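Local coordinates for protein peptidoglycan N-acetylglucosamine deacetylase (Bacillus cereus, PDB 4L1G) that removes acetyl groups from N-acetylglucosamine residues of cell-wall peptidoglycan, using zinc as cofactor, and also acts on soluble chitin substrates and N-acetylchitooligomers, at residues Y146-Q149 with I150-E154; D196-D199 with W200-V203; V254-P257 with S258-T262; A139-N142 with E143-R147. One frame throughout, in Å; residues are numbered along the deposited sequence. Where two conformers were deposited one is given.

Overall arrangement
Along the chain the order is interactions 4, 1, 2 and 3. Interactions 4 and 1 share Y146 and R147 and follow one another into helix 143-161, their centres about 10 Å apart: interaction 4 covers the start of the helix, interaction 1 its next turns, near the zinc ligands H131 and H135. Interaction 2 shapes the loop between strand 195-196 and helix 205-215, its centre about 27 Å from that of interaction 1, and its D199 lies beside H225, the predicted proton donor. Interaction 3 is the short helix after strand 252-253, across the chain's centre from interaction 2 and about 25 Å away between centres. Interactions 1 and 2 thus approach the active site from separate connections.

Interaction 1. Residues Y146-Q149 with I150-E154; sequences YRNQ and IIKTE
Q149 and T153 meet one turn apart: T153 OG1, set beside its own backbone N (chi1 -56°), donates to Q149 O at 2.7 Å, while T153 N makes only a weak 3.4 Å bond to that oxygen. The carbonyl thus takes two donors from one residue. Elsewhere the helix keeps regular bonds, as from I151 N to R147 O at 2.9 Å. The Y146 ring brings its CE1 to 3.9 Å from I150 CG1, neither squarely over the face nor at the edge. I150 CG1 also lies 3.4 Å from Y146 O. On the outer side K152 and N148 converge on one water, 2.8 Å from K152 NZ and more weakly bound by N148 ND2; K152 also makes a cation-pi contact with Y133. Bent at chi2 (-81°), the Q149 chain brings OE1 to the backbone N of both Y133 and S134, from which it accepts, and NE2 donates to E145. Those loop residues lie between the zinc ligands H131 and H135, consistent with a second-shell role for this face of helix 143-161 beside the zinc site of the polysaccharide deacetylase barrel.

Interaction 2. Residues D196-D199 with W200-V203; sequences DTVD and WKGV
V198 and W200 face each other across a tight bend: the indole points back along the chain, its CD1 4.0 Å from V198 CA and its NE1 4.2 Å from V198 CB. W200 CG sits between the backbone N and the carbonyl carbon (chi1 54°), which folds the ring against the preceding backbone rather than away from it. V198 O and K201 CG lie over one face of the indole, both offset toward its rim, with K201 CG 3.5 Å above the plane. Beyond CG the lysine chain runs extended. V203 comes in from the far end of the turn, bringing CG2 to 3.6 Å from V198 O. Two successive type I turns hold this shape, K201 N donating to V198 O at 3.2 Å and G202 N to D199 O at 3.0 Å; in both the donor stands above the carbonyl plane. Upstream, D196 OD1 accepts from V198 N at 3.0 Å, an Asx turn that the amide enters from above the carboxylate plane. D199 (chi1 56°) sends its carboxylate off to a different side from the indole, toward strand 221-225, where OD2 accepts from S235 OG and from the backbone N of H225, the predicted proton donor. The loop is held to the barrel by T197 OG1, bonded to L223 O. The sequence DTVDW, with its aspartate beside the active-site histidine and a solvent-exposed tryptophan next to it, is consistent with the DxxDW-type motif that forms one wall of the substrate groove in NodB-like deacetylases.

Interaction 3. Residues V254-P257 with S258-T262; sequences VTLP and SMFQT
P257 and T262 close the end of a very short helix. T262 N donates to P257 O at 2.9 Å, straight enough (162°) and in the carbonyl plane, and the ring atom P257 CB rests 3.1 Å from T262 O. Q261, at positive phi, is the C-prime residue of this Schellman motif; its backbone N reaches S258 O only weakly, but its side chain bends round so that NE2 donates to the same oxygen at 2.9 Å, within the amide plane. S258 sits over the N-terminal end, against V254 and T255. Its OG, anti to the backbone N (chi1 173°), is brought to 3.9 Å from V254 CB, while S258 CB lies 3.6 Å from T255 OG1 at the N-cap position. L256 and F260 lie side by side and point the same way, CD2 of the leucine 3.9 Å from CE2 of the ring. L256 O accepts from F260 N at 2.8 Å and has F260 CD2 close by. M259 CG covers one face of the F260 ring above its centre, and M259 CB meets V254 CG2. Two residues, V254 and T255, separate the short helix from strand 252-253. L256 and M259 pack on A76 of strand 74-80, while P257, L256 and F260 lean on F167 of strand 167-168, and L256 and F260 also on V191 of strand 189-191.

Interaction 4. Residues A139-N142 with E143-R147; sequences AKVN and EDEYR
V141 lies across the first helical turn, its CB 3.7 Å from E145 CG and its CG2 3.8 Å from Y146 CB. Both pairs cross at about a right angle, so the valine branches divide between two successive helix residues. With V141 just before the N-cap and Y146 four residues after it, the second pair is a hydrophobic staple. N142 sits between them as N-cap. Its CG is held between the backbone N and the carbonyl carbon (chi1 55°), which swings OD1 over the helix start to accept from E145 N at 3.1 Å, nearly head-on to the C=O. The main-chain oxygen of N142 takes Y146 N at 3.0 Å and 171°. The asparagine thereby satisfies two amide hydrogens of the opening turn.

Outward from this shell, E145, bending at chi2 (68°), leads its carboxylate away from the cap, to Q149. On another flank E143 OE2 and R147 NE form a long, weak ion pair of 3.5 Å, in which the oxygen stands well out of the guanidinium plane and no N-H points at it; R147 also has a cation-pi contact with W182. The whole cap lies at the surface where the loop after strand 127-130 enters helix 143-161, with V141 and E143 touching Q179 of the neighbouring helix 177-185.

Interaction 1. Residues Y146-Q149 with I150-E154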
ATOM      1  N   TYR A 146       4.479  -7.670  17.708  1.00 15.56           N
ATOM      2  CA  TYR A 146       4.114  -6.571  16.822  1.00 14.62           C
ATOM      3  C   TYR A 146       5.323  -5.709  16.469  1.00 14.51           C
ATOM      4  O   TYR A 146       5.605  -5.471  15.295  1.00 14.00           O
ATOM      5  CB  TYR A 146       3.025  -5.715  17.466  1.00 14.38           C
ATOM      6  CG  TYR A 146       2.901  -4.321  16.887  1.00 13.56           C
ATOM      7  CD1 TYR A 146       2.390  -4.117  15.614  1.00 12.81           C
ATOM      8  CD2 TYR A 146       3.285  -3.208  17.624  1.00 13.23           C
ATOM      9  CE1 TYR A 146       2.271  -2.846  15.086  1.00 11.83           C
ATOM     10  CE2 TYR A 146       3.170  -1.935  17.106  1.00 12.18           C
ATOM     11  CZ  TYR A 146       2.662  -1.759  15.837  1.00 11.49           C
ATOM     12  OH  TYR A 146       2.544  -0.489  15.319  1.00 10.61           O
ATOM     13  N   ARG A 147       6.038  -5.254  17.492  1.00 19.30           N
ATOM     14  CA  ARG A 147       7.215  -4.419  17.292  1.00 19.83           C
ATOM     15  C   ARG A 147       8.312  -5.164  16.538  1.00 19.82           C
ATOM     16  O   ARG A 147       8.996  -4.585  15.694  1.00 19.86           O
ATOM     17  CB  ARG A 147       7.724  -3.881  18.630  1.00 20.93           C
ATOM     18  CG  ARG A 147       6.750  -2.908  19.275  1.00 21.28           C
ATOM     19  CD  ARG A 147       7.117  -2.570  20.708  1.00 22.41           C
ATOM     20  NE  ARG A 147       6.130  -1.670  21.302  1.00 22.87           N
ATOM     21  CZ  ARG A 147       6.122  -1.301  22.580  1.00 23.87           C
ATOM     22  NH1 ARG A 147       7.050  -1.757  23.411  1.00 24.45           N
ATOM     23  NH2 ARG A 147       5.183  -0.480  23.030  1.00 24.15           N
ATOM     24  N   ASN A 148       8.462  -6.451  16.832  1.00 18.02           N
ATOM     25  CA  ASN A 148       9.416  -7.292  16.117  1.00 18.37           C
ATOM     26  C   ASN A 148       9.074  -7.408  14.632  1.00 17.61           C
ATOM     27  O   ASN A 148       9.957  -7.328  13.780  1.00 17.69           O
ATOM     28  CB  ASN A 148       9.486  -8.683  16.748  1.00 19.21           C
ATOM     29  CG  ASN A 148      10.632  -9.513  16.201  1.00 20.03           C
ATOM     30  OD1 ASN A 148      11.729  -9.002  15.970  1.00 20.26           O
ATOM     31  ND2 ASN A 148      10.382 -10.801  15.987  1.00 20.53           N
ATOM     32  N   GLN A 149       7.790  -7.598  14.333  1.00 15.16           N
ATOM     33  CA  GLN A 149       7.318  -7.693  12.952  1.00 14.53           C
ATOM     34  C   GLN A 149       7.664  -6.436  12.162  1.00 13.95           C
ATOM     35  O   GLN A 149       8.158  -6.511  11.036  1.00 13.86           O
ATOM     36  CB  GLN A 149       5.802  -7.921  12.913  1.00 14.07           C
ATOM     37  CG  GLN A 149       5.356  -9.322  13.314  1.00 14.70           C
ATOM     38  CD  GLN A 149       5.484 -10.330  12.187  1.00 14.91           C
ATOM     39  OE1 GLN A 149       5.454  -9.972  11.009  1.00 14.41           O
ATOM     40  NE2 GLN A 149       5.627 -11.601  12.545  1.00 15.76           N
ATOM     41  N   ILE A 150       7.406  -5.280  12.764  1.00 14.21           N
ATOM     42  CA  ILE A 150       7.665  -4.001  12.117  1.00 13.74           C
ATOM     43  C   ILE A 150       9.158  -3.731  11.955  1.00 14.30           C
ATOM     44  O   ILE A 150       9.620  -3.420  10.858  1.00 14.15           O
ATOM     45  CB  ILE A 150       7.028  -2.839  12.901  1.00 13.47           C
ATOM     46  CG1 ILE A 150       5.512  -3.029  12.991  1.00 12.97           C
ATOM     47  CG2 ILE A 150       7.360  -1.509  12.247  1.00 13.36           C
ATOM     48  CD1 ILE A 150       4.830  -3.127  11.642  1.00 12.32           C
ATOM     49  N   ILE A 151       9.905  -3.856  13.047  1.00 13.78           N
ATOM     50  CA  ILE A 151      11.325  -3.509  13.057  1.00 14.34           C
ATOM     51  C   ILE A 151      12.167  -4.410  12.150  1.00 15.17           C
ATOM     52  O   ILE A 151      13.014  -3.926  11.399  1.00 15.27           O
ATOM     53  CB  ILE A 151      11.895  -3.507  14.495  1.00 15.18           C
ATOM     54  CG1 ILE A 151      11.250  -2.387  15.319  1.00 14.43           C
ATOM     55  CG2 ILE A 151      13.408  -3.340  14.480  1.00 16.17           C
ATOM     56  CD1 ILE A 151      11.655  -2.394  16.783  1.00 15.35           C
ATOM     57  N   LYS A 152      11.927  -5.717  12.218  1.00 18.71           N
ATOM     58  CA  LYS A 152      12.616  -6.664  11.352  1.00 19.20           C
ATOM     59  C   LYS A 152      12.370  -6.344   9.878  1.00 18.60           C
ATOM     60  O   LYS A 152      13.283  -6.414   9.057  1.00 19.08           O
ATOM     61  CB  LYS A 152      12.183  -8.097  11.669  1.00 19.57           C
ATOM     62  CG  LYS A 152      12.807  -9.149  10.768  1.00 20.32           C
ATOM     63  CD  LYS A 152      12.839 -10.517  11.437  1.00 21.07           C
ATOM     64  CE  LYS A 152      11.448 -11.019  11.771  1.00 20.63           C
ATOM     65  NZ  LYS A 152      11.515 -12.374  12.392  1.00 21.75           N
ATOM     66  N   THR A 153      11.134  -5.978   9.552  1.00 14.82           N
ATOM     67  CA  THR A 153      10.778  -5.616   8.186  1.00 14.27           C
ATOM     68  C   THR A 153      11.437  -4.299   7.792  1.00 13.86           C
ATOM     69  O   THR A 153      11.904  -4.139   6.664  1.00 13.98           O
ATOM     70  CB  THR A 153       9.253  -5.497   8.022  1.00 13.42           C
ATOM     71  OG1 THR A 153       8.635  -6.719   8.437  1.00 13.63           O
ATOM     72  CG2 THR A 153       8.880  -5.210   6.571  1.00 12.93           C
ATOM     73  N   GLU A 154      11.479  -3.363   8.735  1.00 13.46           N
ATOM     74  CA  GLU A 154      12.086  -2.062   8.493  0.50 13.10           C
ATOM     75  C   GLU A 154      13.568  -2.205   8.147  1.00 14.20           C
ATOM     76  O   GLU A 154      14.062  -1.556   7.223  1.00 14.29           O
ATOM     77  CB  GLU A 154      11.910  -1.163   9.718  0.50 12.69           C
ATOM     78  CG  GLU A 154      12.211   0.308   9.473  0.50 12.16           C
ATOM     79  CD  GLU A 154      11.014   1.081   8.944  0.50 11.28           C
ATOM     80  OE1 GLU A 154      10.999   2.317   9.107  0.50 10.94           O
ATOM     81  OE2 GLU A 154      10.092   0.464   8.366  0.50 11.11           O
TER
HETATM   82  O   HOH W   1      12.924 -12.794  14.790  1.00 40.95           O

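Interaction 2. Residues D196-D199 with W200-V203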
ATOM      1  N   ASP A 196     -11.756  -0.769  -1.898  1.00 15.09           N
ATOM      2  CA  ASP A 196     -11.291  -2.150  -1.917  1.00 16.03           C
ATOM      3  C   ASP A 196     -11.706  -2.856  -3.202  1.00 18.18           C
ATOM      4  O   ASP A 196     -12.895  -2.988  -3.493  1.00 19.43           O
ATOM      5  CB  ASP A 196     -11.819  -2.908  -0.697  1.00 16.06           C
ATOM      6  CG  ASP A 196     -11.187  -4.279  -0.545  1.00 16.76           C
ATOM      7  OD1 ASP A 196     -10.235  -4.591  -1.292  1.00 17.22           O
ATOM      8  OD2 ASP A 196     -11.632  -5.044   0.337  1.00 16.79           O
ATOM      9  N   THR A 197     -10.716  -3.313  -3.963  1.00 11.19           N
ATOM     10  CA  THR A 197     -10.968  -3.982  -5.234  1.00 11.98           C
ATOM     11  C   THR A 197     -11.349  -5.443  -5.040  1.00 12.77           C
ATOM     12  O   THR A 197     -11.796  -6.093  -5.983  1.00 14.42           O
ATOM     13  CB  THR A 197      -9.730  -3.937  -6.154  1.00 11.95           C
ATOM     14  OG1 THR A 197      -8.665  -4.696  -5.566  1.00 11.85           O
ATOM     15  CG2 THR A 197      -9.268  -2.504  -6.375  1.00 11.29           C
ATOM     16  N   VAL A 198     -11.177  -5.942  -3.815  1.00 22.43           N
ATOM     17  CA  VAL A 198     -11.296  -7.372  -3.488  1.00 23.46           C
ATOM     18  C   VAL A 198     -10.728  -8.289  -4.579  1.00 25.33           C
ATOM     19  O   VAL A 198     -11.309  -9.323  -4.915  1.00 26.45           O
ATOM     20  CB  VAL A 198     -12.744  -7.794  -3.057  1.00 24.00           C
ATOM     21  CG1 VAL A 198     -13.148  -7.076  -1.775  1.00 22.13           C
ATOM     22  CG2 VAL A 198     -13.773  -7.544  -4.156  1.00 25.57           C
ATOM     23  N   ASP A 199      -9.573  -7.898  -5.112  1.00 14.79           N
ATOM     24  CA  ASP A 199      -8.967  -8.579  -6.252  1.00 15.80           C
ATOM     25  C   ASP A 199      -8.451  -9.980  -5.929  1.00 15.60           C
ATOM     26  O   ASP A 199      -8.257 -10.800  -6.830  1.00 16.46           O
ATOM     27  CB  ASP A 199      -7.858  -7.717  -6.874  1.00 14.55           C
ATOM     28  CG  ASP A 199      -6.783  -7.313  -5.875  1.00 13.42           C
ATOM     29  OD1 ASP A 199      -7.002  -7.446  -4.653  1.00 13.07           O
ATOM     30  OD2 ASP A 199      -5.712  -6.845  -6.315  1.00 13.19           O
ATOM     31  N   TRP A 200      -8.246 -10.255  -4.645  1.00 31.28           N
ATOM     32  CA  TRP A 200      -7.767 -11.562  -4.208  1.00 31.15           C
ATOM     33  C   TRP A 200      -8.797 -12.661  -4.467  1.00 32.26           C
ATOM     34  O   TRP A 200      -8.459 -13.843  -4.485  1.00 32.45           O
ATOM     35  CB  TRP A 200      -7.395 -11.525  -2.725  1.00 29.60           C
ATOM     36  CG  TRP A 200      -8.500 -11.019  -1.851  1.00 29.07           C
ATOM     37  CD1 TRP A 200      -8.742  -9.721  -1.506  1.00 28.07           C
ATOM     38  CD2 TRP A 200      -9.518 -11.801  -1.217  1.00 29.23           C
ATOM     39  NE1 TRP A 200      -9.848  -9.647  -0.693  1.00 27.68           N
ATOM     40  CE2 TRP A 200     -10.342 -10.911  -0.500  1.00 28.43           C
ATOM     41  CE3 TRP A 200      -9.812 -13.168  -1.183  1.00 29.99           C
ATOM     42  CZ2 TRP A 200     -11.440 -11.342   0.244  1.00 28.43           C
ATOM     43  CZ3 TRP A 200     -10.903 -13.595  -0.445  1.00 30.02           C
ATOM     44  CH2 TRP A 200     -11.704 -12.685   0.258  1.00 29.36           C
ATOM     45  N   LYS A 201     -10.051 -12.264  -4.672  1.00 31.34           N
ATOM     46  CA  LYS A 201     -11.123 -13.211  -4.963  1.00 32.31           C
ATOM     47  C   LYS A 201     -11.056 -13.724  -6.398  1.00 33.44           C
ATOM     48  O   LYS A 201     -11.823 -14.603  -6.786  1.00 34.29           O
ATOM     49  CB  LYS A 201     -12.492 -12.574  -4.709  1.00 32.52           C
ATOM     50  CG  LYS A 201     -12.788 -12.276  -3.250  1.00 31.24           C
ATOM     51  CD  LYS A 201     -14.214 -11.779  -3.074  1.00 31.43           C
ATOM     52  CE  LYS A 201     -14.545 -11.554  -1.606  1.00 30.12           C
ATOM     53  NZ  LYS A 201     -15.944 -11.077  -1.421  1.00 30.21           N
ATOM     54  N   GLY A 202     -10.142 -13.167  -7.184  1.00 25.43           N
ATOM     55  CA  GLY A 202      -9.968 -13.588  -8.560  1.00 26.16           C
ATOM     56  C   GLY A 202     -11.000 -12.993  -9.497  1.00 27.10           C
ATOM     57  O   GLY A 202     -11.245 -13.526 -10.580  1.00 27.81           O
ATOM     58  N   VAL A 203     -11.608 -11.887  -9.078  1.00 22.45           N
ATOM     59  CA  VAL A 203     -12.596 -11.194  -9.900  1.00 23.14           C
ATOM     60  C   VAL A 203     -11.953 -10.573 -11.144  1.00 22.90           C
ATOM     61  O   VAL A 203     -10.770 -10.225 -11.135  1.00 21.88           O
ATOM     62  CB  VAL A 203     -13.338 -10.112  -9.093  1.00 23.03           C
ATOM     63  CG1 VAL A 203     -14.331 -10.756  -8.140  1.00 23.12           C
ATOM     64  CG2 VAL A 203     -12.346  -9.249  -8.331  1.00 21.98           C
TER
HETATM   65  O   HOH W   2      -8.148 -10.452  -9.572  1.00 20.55           O

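Interaction 3. Residues V254-P257 with S258-T262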
ATOM      1  N   VAL A 254      -0.961   9.787  -7.232  1.00 10.03           N
ATOM      2  CA  VAL A 254       0.150  10.195  -6.384  1.00 10.04           C
ATOM      3  C   VAL A 254       0.567   9.072  -5.438  1.00  9.69           C
ATOM      4  O   VAL A 254      -0.117   8.052  -5.320  1.00  9.40           O
ATOM      5  CB  VAL A 254      -0.211  11.436  -5.539  1.00  9.94           C
ATOM      6  CG1 VAL A 254      -0.564  12.622  -6.437  1.00 10.41           C
ATOM      7  CG2 VAL A 254      -1.355  11.117  -4.584  1.00  9.42           C
ATOM      8  N   THR A 255       1.698   9.263  -4.767  1.00  9.84           N
ATOM      9  CA  THR A 255       2.142   8.339  -3.734  1.00  9.60           C
ATOM     10  C   THR A 255       1.582   8.793  -2.393  1.00  9.24           C
ATOM     11  O   THR A 255       1.106   9.921  -2.266  1.00  9.28           O
ATOM     12  CB  THR A 255       3.671   8.298  -3.635  1.00 10.06           C
ATOM     13  OG1 THR A 255       4.156   9.584  -3.231  1.00 10.35           O
ATOM     14  CG2 THR A 255       4.284   7.929  -4.976  1.00 10.57           C
ATOM     15  N   LEU A 256       1.642   7.919  -1.394  1.00  9.00           N
ATOM     16  CA  LEU A 256       1.135   8.260  -0.067  1.00  8.78           C
ATOM     17  C   LEU A 256       1.849   9.444   0.608  1.00  9.12           C
ATOM     18  O   LEU A 256       1.181  10.329   1.144  1.00  9.10           O
ATOM     19  CB  LEU A 256       1.099   7.033   0.851  1.00  8.58           C
ATOM     20  CG  LEU A 256       0.078   5.965   0.459  1.00  8.32           C
ATOM     21  CD1 LEU A 256      -0.039   4.912   1.549  1.00  8.22           C
ATOM     22  CD2 LEU A 256      -1.279   6.602   0.159  1.00  8.14           C
ATOM     23  N   PRO A 257       3.200   9.469   0.589  1.00 14.18           N
ATOM     24  CA  PRO A 257       3.861  10.631   1.192  1.00 14.68           C
ATOM     25  C   PRO A 257       3.462  11.943   0.526  1.00 14.94           C
ATOM     26  O   PRO A 257       3.414  12.979   1.190  1.00 15.25           O
ATOM     27  CB  PRO A 257       5.357  10.345   0.978  1.00 15.20           C
ATOM     28  CG  PRO A 257       5.420   9.230  -0.008  1.00 15.02           C
ATOM     29  CD  PRO A 257       4.178   8.439   0.197  1.00 14.39           C
ATOM     30  N   SER A 258       3.171  11.892  -0.768  1.00 15.08           N
ATOM     31  CA  SER A 258       2.688  13.064  -1.480  1.00 15.33           C
ATOM     32  C   SER A 258       1.273  13.417  -1.034  1.00 14.98           C
ATOM     33  O   SER A 258       0.972  14.575  -0.752  1.00 15.29           O
ATOM     34  CB  SER A 258       2.724  12.827  -2.989  1.00 15.46           C
ATOM     35  OG  SER A 258       2.110  13.899  -3.683  1.00 15.89           O
ATOM     36  N   MET A 259       0.410  12.409  -0.966  1.00  9.56           N
ATOM     37  CA  MET A 259      -0.978  12.613  -0.566  1.00  9.29           C
ATOM     38  C   MET A 259      -1.091  13.168   0.852  1.00  9.05           C
ATOM     39  O   MET A 259      -1.920  14.039   1.127  1.00  8.90           O
ATOM     40  CB  MET A 259      -1.772  11.308  -0.687  1.00  8.81           C
ATOM     41  CG  MET A 259      -3.125  11.339   0.008  1.00  8.61           C
ATOM     42  SD  MET A 259      -4.133   9.876  -0.312  1.00  8.26           S
ATOM     43  CE  MET A 259      -4.622  10.164  -2.014  1.00  8.46           C
ATOM     44  N   PHE A 260      -0.245  12.673   1.749  1.00  8.91           N
ATOM     45  CA  PHE A 260      -0.324  13.076   3.149  1.00  8.50           C
ATOM     46  C   PHE A 260       0.749  14.087   3.541  1.00  9.00           C
ATOM     47  O   PHE A 260       0.960  14.350   4.728  1.00  8.77           O
ATOM     48  CB  PHE A 260      -0.305  11.849   4.060  1.00  8.01           C
ATOM     49  CG  PHE A 260      -1.502  10.962   3.882  1.00  7.71           C
ATOM     50  CD1 PHE A 260      -2.742  11.345   4.378  1.00  7.41           C
ATOM     51  CD2 PHE A 260      -1.397   9.758   3.203  1.00  7.93           C
ATOM     52  CE1 PHE A 260      -3.851  10.539   4.209  1.00  7.45           C
ATOM     53  CE2 PHE A 260      -2.507   8.946   3.031  1.00  7.88           C
ATOM     54  CZ  PHE A 260      -3.735   9.339   3.535  1.00  7.70           C
ATOM     55  N   GLN A 261       1.404  14.652   2.530  1.00 20.21           N
ATOM     56  CA  GLN A 261       2.372  15.733   2.707  1.00 21.00           C
ATOM     57  C   GLN A 261       3.407  15.434   3.784  1.00 21.71           C
ATOM     58  O   GLN A 261       3.592  16.211   4.717  1.00 22.93           O
ATOM     59  CB  GLN A 261       1.659  17.055   3.000  1.00 21.70           C
ATOM     60  CG  GLN A 261       0.877  17.618   1.815  1.00 21.27           C
ATOM     61  CD  GLN A 261       1.781  18.103   0.694  1.00 21.91           C
ATOM     62  OE1 GLN A 261       2.321  19.211   0.751  1.00 22.68           O
ATOM     63  NE2 GLN A 261       1.954  17.274  -0.331  1.00 21.46           N
ATOM     64  N   THR A 262       4.068  14.292   3.653  1.00 22.58           N
ATOM     65  CA  THR A 262       5.132  13.929   4.572  1.00 23.35           C
ATOM     66  C   THR A 262       6.226  13.185   3.823  1.00 22.87           C
ATOM     67  O   THR A 262       6.097  12.917   2.630  1.00 22.44           O
ATOM     68  CB  THR A 262       4.618  13.062   5.732  1.00 23.79           C
ATOM     69  OG1 THR A 262       5.617  13.001   6.756  1.00 25.10           O
ATOM     70  CG2 THR A 262       4.295  11.654   5.251  1.00 22.59           C
TER

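Interaction 4. Residues A139-N142 with E143-R147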
ATOM      1  N   ALA A 139      -4.022  -7.981  15.602  1.00 13.83           N
ATOM      2  CA  ALA A 139      -4.978  -7.895  16.699  1.00 14.37           C
ATOM      3  C   ALA A 139      -4.814  -9.059  17.674  1.00 15.39           C
ATOM      4  O   ALA A 139      -5.347  -9.029  18.782  1.00 16.03           O
ATOM      5  CB  ALA A 139      -6.401  -7.846  16.162  1.00 14.29           C
ATOM      6  N   LYS A 140      -4.071 -10.081  17.258  1.00 15.65           N
ATOM      7  CA  LYS A 140      -3.905 -11.282  18.069  1.00 16.72           C
ATOM      8  C   LYS A 140      -2.509 -11.428  18.674  1.00 17.03           C
ATOM      9  O   LYS A 140      -2.265 -12.348  19.453  1.00 18.00           O
ATOM     10  CB  LYS A 140      -4.257 -12.528  17.251  1.00 17.12           C
ATOM     11  CG  LYS A 140      -5.713 -12.585  16.825  1.00 17.15           C
ATOM     12  CD  LYS A 140      -6.018 -13.852  16.044  1.00 17.74           C
ATOM     13  CE  LYS A 140      -7.505 -13.951  15.735  1.00 17.99           C
ATOM     14  NZ  LYS A 140      -7.824 -15.144  14.907  1.00 18.69           N
ATOM     15  N   VAL A 141      -1.597 -10.526  18.323  1.00 16.34           N
ATOM     16  CA  VAL A 141      -0.227 -10.607  18.824  1.00 16.70           C
ATOM     17  C   VAL A 141       0.012  -9.662  19.999  1.00 16.89           C
ATOM     18  O   VAL A 141      -0.715  -8.685  20.174  1.00 16.49           O
ATOM     19  CB  VAL A 141       0.810 -10.300  17.719  1.00 16.05           C
ATOM     20  CG1 VAL A 141       0.561 -11.172  16.498  1.00 15.92           C
ATOM     21  CG2 VAL A 141       0.780  -8.825  17.348  1.00 15.15           C
ATOM     22  N   ASN A 142       1.027  -9.962  20.804  1.00 17.63           N
ATOM     23  CA  ASN A 142       1.436  -9.049  21.866  1.00 17.94           C
ATOM     24  C   ASN A 142       2.378  -7.973  21.332  1.00 17.30           C
ATOM     25  O   ASN A 142       2.835  -8.055  20.192  1.00 16.70           O
ATOM     26  CB  ASN A 142       2.043  -9.800  23.062  1.00 19.18           C
ATOM     27  CG  ASN A 142       3.208 -10.703  22.675  1.00 19.55           C
ATOM     28  OD1 ASN A 142       4.109 -10.304  21.940  1.00 19.07           O
ATOM     29  ND2 ASN A 142       3.193 -11.928  23.183  1.00 20.52           N
ATOM     30  N   GLU A 143       2.654  -6.964  22.152  1.00 25.01           N
ATOM     31  CA  GLU A 143       3.454  -5.817  21.726  1.00 24.52           C
ATOM     32  C   GLU A 143       4.847  -6.197  21.223  1.00 24.71           C
ATOM     33  O   GLU A 143       5.333  -5.623  20.250  1.00 24.06           O
ATOM     34  CB  GLU A 143       3.556  -4.780  22.847  1.00 25.11           C
ATOM     35  CG  GLU A 143       2.259  -4.027  23.119  1.00 24.96           C
ATOM     36  CD  GLU A 143       1.888  -3.066  22.001  1.00 24.31           C
ATOM     37  OE1 GLU A 143       0.690  -2.729  21.876  1.00 23.87           O
ATOM     38  OE2 GLU A 143       2.795  -2.640  21.251  1.00 24.29           O
ATOM     39  N   ASP A 144       5.480  -7.164  21.881  1.00 22.85           N
ATOM     40  CA  ASP A 144       6.816  -7.606  21.487  1.00 23.19           C
ATOM     41  C   ASP A 144       6.831  -8.182  20.076  1.00 22.53           C
ATOM     42  O   ASP A 144       7.717  -7.870  19.284  1.00 22.30           O
ATOM     43  CB  ASP A 144       7.372  -8.635  22.474  1.00 24.44           C
ATOM     44  CG  ASP A 144       7.719  -8.026  23.816  1.00 25.30           C
ATOM     45  OD1 ASP A 144       7.855  -8.788  24.795  1.00 26.50           O
ATOM     46  OD2 ASP A 144       7.851  -6.784  23.891  1.00 25.01           O
ATOM     47  N   GLU A 145       5.849  -9.022  19.770  1.00 17.63           N
ATOM     48  CA  GLU A 145       5.740  -9.612  18.441  1.00 17.13           C
ATOM     49  C   GLU A 145       5.415  -8.558  17.386  1.00 16.03           C
ATOM     50  O   GLU A 145       6.003  -8.552  16.305  1.00 15.70           O
ATOM     51  CB  GLU A 145       4.688 -10.723  18.426  1.00 17.35           C
ATOM     52  CG  GLU A 145       4.348 -11.252  17.035  1.00 16.86           C
ATOM     53  CD  GLU A 145       5.488 -12.017  16.378  1.00 17.30           C
ATOM     54  OE1 GLU A 145       5.338 -12.394  15.196  1.00 17.00           O
ATOM     55  OE2 GLU A 145       6.527 -12.249  17.034  1.00 18.04           O
ATOM     56  N   TYR A 146       4.479  -7.670  17.708  1.00 15.56           N
ATOM     57  CA  TYR A 146       4.114  -6.571  16.822  1.00 14.62           C
ATOM     58  C   TYR A 146       5.323  -5.709  16.469  1.00 14.51           C
ATOM     59  O   TYR A 146       5.605  -5.471  15.295  1.00 14.00           O
ATOM     60  CB  TYR A 146       3.025  -5.715  17.466  1.00 14.38           C
ATOM     61  CG  TYR A 146       2.901  -4.321  16.887  1.00 13.56           C
ATOM     62  CD1 TYR A 146       2.390  -4.117  15.614  1.00 12.81           C
ATOM     63  CD2 TYR A 146       3.285  -3.208  17.624  1.00 13.23           C
ATOM     64  CE1 TYR A 146       2.271  -2.846  15.086  1.00 11.83           C
ATOM     65  CE2 TYR A 146       3.170  -1.935  17.106  1.00 12.18           C
ATOM     66  CZ  TYR A 146       2.662  -1.759  15.837  1.00 11.49           C
ATOM     67  OH  TYR A 146       2.544  -0.489  15.319  1.00 10.61           O
ATOM     68  N   ARG A 147       6.038  -5.254  17.492  1.00 19.30           N
ATOM     69  CA  ARG A 147       7.215  -4.419  17.292  1.00 19.83           C
ATOM     70  C   ARG A 147       8.312  -5.164  16.538  1.00 19.82           C
ATOM     71  O   ARG A 147       8.996  -4.585  15.694  1.00 19.86           O
ATOM     72  CB  ARG A 147       7.724  -3.881  18.630  1.00 20.93           C
ATOM     73  CG  ARG A 147       6.750  -2.908  19.275  1.00 21.28           C
ATOM     74  CD  ARG A 147       7.117  -2.570  20.708  1.00 22.41           C
ATOM     75  NE  ARG A 147       6.130  -1.670  21.302  1.00 22.87           N
ATOM     76  CZ  ARG A 147       6.122  -1.301  22.580  1.00 23.87           C
ATOM     77  NH1 ARG A 147       7.050  -1.757  23.411  1.00 24.45           N
ATOM     78  NH2 ARG A 147       5.183  -0.480  23.030  1.00 24.15           N
TER